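Local coordinates for protein ribonuclease S-3 (Pyrus pyrifolia, PDB 1IQQ) that cleaves RNA as a T2-family endoribonuclease of the pear pistil and takes part in gametophytic self-incompatibility, by which self pollen is rejected, at residues A[58-70]-A[100-112]. Residues are numbered along the deposited sequence; the frame is centred on the assembly and turned at random.
Sequences KLLEHQLEIIWPN and NHYFETVIKMYIS. With NAG (2-acetamido-2-deoxy-beta-D-glucopyranose), chain B.
Ile107 is a knob in the hole formed by Leu60, Gln63, Leu64 and Ile67. With CG1 anti to the carbonyl carbon (chi1 -71°) and the chain extended beyond it, CD1 comes to a tight 3.4 Å from Leu60 CD1. Leu60 fits among Asn100, Phe103, Glu104 and Ile107. Leu64 lays CD1 over one face of the Phe103 ring, 4.0 Å from its centroid. Phe103 also turns an edge to the face of Trp68 in an offset edge-to-face pair, with planes at 67° and CE1 3.5 Å from Trp68 CZ3. Ile67 sets CG2 over a face of the Tyr110 ring, 4.0 Å from the centroid, while its CD1 meets Ile111 CG1. The edge of Tyr110 borders the acetamido methyl of the N-linked NAG, and the Tyr110 OH is hydrogen-bonded to Phe30 O. A leucine in place of Tyr110 would probably leave Ile67 CG2 without its ring face and Phe30 O without this hydroxyl partner. The axes of 58-67 and 100-112 cross at 46°, 10.7 Å apart at closest approach. Trp68 reaches Trp81 and the active-site Glu84 on helix 77-89. Ile67, Trp68 and Val106 rest on Val32 of strand 30-38, joining the helix pair to the central sheet of the RNase T2 fold.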
# COMPACT_ATOMS: atom_id res chain seq x y z
N LYS A 58 -0.16 -3.08 -22.94
CA LYS A 58 -0.48 -4.36 -22.34
C LYS A 58 0.62 -4.77 -21.39
O LYS A 58 0.32 -5.36 -20.35
CB LYS A 58 -0.65 -5.45 -23.44
CG LYS A 58 -1.81 -5.26 -24.42
CD LYS A 58 -3.14 -5.74 -23.85
CE LYS A 58 -4.26 -5.44 -24.83
NZ LYS A 58 -4.38 -3.96 -25.00
N LEU A 59 1.89 -4.55 -21.74
CA LEU A 59 2.97 -4.99 -20.87
C LEU A 59 2.87 -4.32 -19.51
O LEU A 59 3.09 -4.99 -18.50
CB LEU A 59 4.36 -4.69 -21.47
CG LEU A 59 5.56 -5.01 -20.56
CD1 LEU A 59 5.68 -6.50 -20.29
CD2 LEU A 59 6.84 -4.44 -21.21
N LEU A 60 2.50 -3.04 -19.49
CA LEU A 60 2.35 -2.31 -18.18
C LEU A 60 1.24 -2.98 -17.46
O LEU A 60 1.36 -3.25 -16.22
CB LEU A 60 2.01 -0.83 -18.42
CG LEU A 60 1.67 -0.05 -17.13
CD1 LEU A 60 2.88 -0.03 -16.22
CD2 LEU A 60 1.41 1.41 -17.53
N GLU A 61 0.10 -3.23 -18.12
CA GLU A 61 -1.01 -3.87 -17.43
C GLU A 61 -0.70 -5.25 -16.90
O GLU A 61 -1.21 -5.65 -15.85
CB GLU A 61 -2.27 -3.85 -18.32
CG GLU A 61 -2.81 -2.41 -18.40
CD GLU A 61 -3.91 -2.20 -19.42
OE1 GLU A 61 -4.15 -3.13 -20.29
OE2 GLU A 61 -4.53 -1.10 -19.35
N HIS A 62 0.15 -5.99 -17.63
CA HIS A 62 0.51 -7.32 -17.17
C HIS A 62 1.31 -7.24 -15.86
O HIS A 62 1.17 -8.08 -14.98
CB HIS A 62 1.40 -7.91 -18.27
CG HIS A 62 1.93 -9.27 -17.98
ND1 HIS A 62 3.10 -9.65 -17.44
CD2 HIS A 62 1.22 -10.42 -18.25
CE1 HIS A 62 3.08 -11.03 -17.36
NE2 HIS A 62 1.94 -11.47 -17.86
N GLN A 63 2.15 -6.23 -15.74
CA GLN A 63 2.92 -6.07 -14.48
C GLN A 63 1.98 -5.66 -13.39
O GLN A 63 2.11 -6.16 -12.28
CB GLN A 63 3.99 -5.02 -14.64
CG GLN A 63 5.13 -5.43 -15.65
CD GLN A 63 5.96 -4.21 -15.98
OE1 GLN A 63 6.92 -3.83 -15.30
NE2 GLN A 63 5.57 -3.54 -17.04
N LEU A 64 1.04 -4.76 -13.68
CA LEU A 64 0.10 -4.34 -12.65
C LEU A 64 -0.83 -5.49 -12.23
O LEU A 64 -1.29 -5.51 -11.11
CB LEU A 64 -0.77 -3.18 -13.15
CG LEU A 64 0.05 -1.92 -13.45
CD1 LEU A 64 -0.86 -0.83 -14.03
CD2 LEU A 64 0.68 -1.32 -12.17
N GLU A 65 -1.12 -6.47 -13.13
CA GLU A 65 -1.93 -7.62 -12.72
C GLU A 65 -1.27 -8.37 -11.56
O GLU A 65 -1.97 -8.98 -10.77
CB GLU A 65 -2.10 -8.60 -13.93
CG GLU A 65 -3.11 -8.14 -14.93
CD GLU A 65 -3.14 -9.01 -16.18
OE1 GLU A 65 -4.07 -8.79 -16.98
OE2 GLU A 65 -2.23 -9.87 -16.38
N ILE A 66 0.06 -8.32 -11.54
CA ILE A 66 0.86 -8.99 -10.51
C ILE A 66 1.15 -8.11 -9.31
O ILE A 66 1.06 -8.61 -8.18
CB ILE A 66 2.20 -9.52 -11.12
CG1 ILE A 66 1.87 -10.57 -12.18
CG2 ILE A 66 3.17 -10.10 -10.01
CD1 ILE A 66 3.10 -10.88 -13.07
N ILE A 67 1.41 -6.82 -9.53
CA ILE A 67 1.89 -5.95 -8.44
C ILE A 67 0.76 -5.14 -7.88
O ILE A 67 0.82 -4.74 -6.68
CB ILE A 67 3.00 -4.99 -9.02
CG1 ILE A 67 4.27 -5.81 -9.28
CG2 ILE A 67 3.32 -3.83 -8.03
CD1 ILE A 67 5.24 -5.03 -10.15
N TRP A 68 -0.28 -4.91 -8.65
CA TRP A 68 -1.40 -4.06 -8.20
C TRP A 68 -2.75 -4.61 -8.65
O TRP A 68 -3.56 -3.93 -9.24
CB TRP A 68 -1.25 -2.62 -8.73
CG TRP A 68 -2.08 -1.57 -7.99
CD1 TRP A 68 -3.15 -1.78 -7.17
CD2 TRP A 68 -1.84 -0.16 -8.01
NE1 TRP A 68 -3.60 -0.54 -6.65
CE2 TRP A 68 -2.80 0.45 -7.16
CE3 TRP A 68 -0.89 0.65 -8.66
CZ2 TRP A 68 -2.83 1.84 -6.95
CZ3 TRP A 68 -0.90 2.04 -8.47
CH2 TRP A 68 -1.87 2.62 -7.60
N PRO A 69 -3.02 -5.90 -8.32
CA PRO A 69 -4.35 -6.43 -8.73
C PRO A 69 -5.51 -5.85 -7.93
O PRO A 69 -5.35 -5.40 -6.81
CB PRO A 69 -4.23 -7.93 -8.39
CG PRO A 69 -3.22 -7.91 -7.17
CD PRO A 69 -2.19 -6.93 -7.67
N ASN A 70 -6.71 -5.85 -8.53
CA ASN A 70 -7.96 -5.57 -7.81
C ASN A 70 -8.22 -6.99 -7.26
O ASN A 70 -8.59 -7.92 -8.00
CB ASN A 70 -9.08 -5.22 -8.83
CG ASN A 70 -10.41 -5.09 -8.18
OD1 ASN A 70 -10.63 -5.60 -7.09
ND2 ASN A 70 -11.35 -4.47 -8.88
N ASN A 100 0.89 6.71 -17.34
CA ASN A 100 1.84 5.60 -17.49
C ASN A 100 3.02 5.78 -16.49
O ASN A 100 3.45 4.79 -15.83
CB ASN A 100 2.37 5.56 -18.95
CG ASN A 100 1.37 4.96 -19.88
OD1 ASN A 100 0.83 3.87 -19.62
ND2 ASN A 100 1.08 5.66 -20.99
N HIS A 101 3.52 7.01 -16.34
CA HIS A 101 4.62 7.27 -15.42
C HIS A 101 4.21 6.97 -13.99
O HIS A 101 5.02 6.49 -13.20
CB HIS A 101 5.09 8.74 -15.61
CG HIS A 101 6.24 9.13 -14.72
ND1 HIS A 101 7.44 8.44 -14.68
CD2 HIS A 101 6.36 10.17 -13.90
CE1 HIS A 101 8.27 9.08 -13.85
NE2 HIS A 101 7.64 10.13 -13.38
N TYR A 102 2.96 7.24 -13.66
CA TYR A 102 2.48 6.92 -12.32
C TYR A 102 2.59 5.42 -12.02
O TYR A 102 3.15 5.02 -10.96
CB TYR A 102 0.98 7.31 -12.22
CG TYR A 102 0.30 7.01 -10.93
CD1 TYR A 102 0.83 7.50 -9.71
CD2 TYR A 102 -0.92 6.28 -10.90
CE1 TYR A 102 0.16 7.29 -8.47
CE2 TYR A 102 -1.58 6.07 -9.71
CZ TYR A 102 -1.06 6.56 -8.48
OH TYR A 102 -1.71 6.37 -7.29
N PHE A 103 2.12 4.58 -12.90
CA PHE A 103 2.19 3.16 -12.67
C PHE A 103 3.61 2.65 -12.80
O PHE A 103 3.99 1.74 -12.07
CB PHE A 103 1.21 2.49 -13.64
CG PHE A 103 -0.23 2.72 -13.29
CD1 PHE A 103 -0.77 2.31 -12.06
CD2 PHE A 103 -1.08 3.40 -14.19
CE1 PHE A 103 -2.10 2.61 -11.76
CE2 PHE A 103 -2.41 3.67 -13.89
CZ PHE A 103 -2.91 3.28 -12.66
N GLU A 104 4.39 3.20 -13.74
CA GLU A 104 5.81 2.78 -13.82
C GLU A 104 6.53 3.17 -12.55
O GLU A 104 7.42 2.44 -12.11
CB GLU A 104 6.46 3.47 -15.03
CG GLU A 104 5.98 2.91 -16.36
CD GLU A 104 6.20 3.87 -17.53
OE1 GLU A 104 6.80 4.97 -17.34
OE2 GLU A 104 5.74 3.49 -18.66
N THR A 105 6.18 4.30 -11.95
CA THR A 105 6.81 4.74 -10.70
C THR A 105 6.48 3.75 -9.57
O THR A 105 7.36 3.38 -8.78
CB THR A 105 6.31 6.10 -10.32
OG1 THR A 105 6.81 7.05 -11.29
CG2 THR A 105 6.83 6.48 -8.89
N VAL A 106 5.22 3.30 -9.48
CA VAL A 106 4.87 2.27 -8.46
C VAL A 106 5.64 0.98 -8.64
O VAL A 106 6.10 0.38 -7.68
CB VAL A 106 3.36 2.00 -8.54
CG1 VAL A 106 2.96 0.77 -7.73
CG2 VAL A 106 2.62 3.23 -7.94
N ILE A 107 5.78 0.53 -9.89
CA ILE A 107 6.53 -0.72 -10.19
C ILE A 107 8.00 -0.53 -9.81
O ILE A 107 8.59 -1.46 -9.17
CB ILE A 107 6.38 -1.04 -11.71
CG1 ILE A 107 4.94 -1.48 -12.04
CG2 ILE A 107 7.46 -2.11 -12.15
CD1 ILE A 107 4.53 -1.40 -13.56
N LYS A 108 8.52 0.66 -10.08
CA LYS A 108 9.91 0.98 -9.73
C LYS A 108 10.09 0.92 -8.20
O LYS A 108 11.12 0.41 -7.69
CB LYS A 108 10.31 2.36 -10.23
CG LYS A 108 11.83 2.49 -10.29
CD LYS A 108 12.14 3.71 -11.09
CE LYS A 108 11.91 4.90 -10.25
NZ LYS A 108 13.20 5.17 -9.60
N MET A 109 9.11 1.43 -7.46
CA MET A 109 9.24 1.36 -5.99
C MET A 109 9.17 -0.08 -5.51
O MET A 109 10.00 -0.52 -4.68
CB MET A 109 8.10 2.18 -5.35
CG MET A 109 8.25 3.67 -5.60
SD MET A 109 6.70 4.50 -5.12
CE MET A 109 7.33 6.14 -5.26
N TYR A 110 8.16 -0.82 -5.96
CA TYR A 110 7.95 -2.16 -5.48
C TYR A 110 9.05 -3.15 -5.86
O TYR A 110 9.47 -3.99 -5.04
CB TYR A 110 6.58 -2.66 -6.04
CG TYR A 110 6.07 -3.93 -5.43
CD1 TYR A 110 5.25 -3.91 -4.30
CD2 TYR A 110 6.32 -5.14 -6.00
CE1 TYR A 110 4.70 -5.04 -3.77
CE2 TYR A 110 5.78 -6.33 -5.49
CZ TYR A 110 4.96 -6.25 -4.36
OH TYR A 110 4.38 -7.42 -3.90
N ILE A 111 9.51 -3.09 -7.12
CA ILE A 111 10.49 -4.05 -7.62
C ILE A 111 11.90 -3.47 -7.54
O ILE A 111 12.70 -3.86 -6.65
CB ILE A 111 10.15 -4.40 -9.13
CG1 ILE A 111 8.80 -5.10 -9.23
CG2 ILE A 111 11.30 -5.27 -9.73
CD1 ILE A 111 8.69 -6.38 -8.38
N SER A 112 12.25 -2.49 -8.34
CA SER A 112 13.62 -1.97 -8.37
C SER A 112 14.16 -1.51 -7.04
O SER A 112 15.33 -1.84 -6.67
CB SER A 112 13.70 -0.84 -9.38
OG SER A 112 14.98 -0.24 -9.37
C1 NAG B . 7.25 -9.99 -3.06
C2 NAG B . 7.44 -10.76 -4.40
C3 NAG B . 7.07 -12.23 -4.14
C4 NAG B . 7.92 -12.84 -3.02
C5 NAG B . 7.76 -11.95 -1.78
C6 NAG B . 8.62 -12.33 -0.61
C7 NAG B . 7.04 -9.88 -6.64
C8 NAG B . 6.03 -9.54 -7.70
N2 NAG B . 6.56 -10.23 -5.43
O3 NAG B . 7.30 -12.94 -5.38
O4 NAG B . 7.38 -14.14 -2.69
O5 NAG B . 8.13 -10.60 -2.12
O6 NAG B . 10.01 -12.37 -0.95
O7 NAG B . 8.25 -9.80 -6.89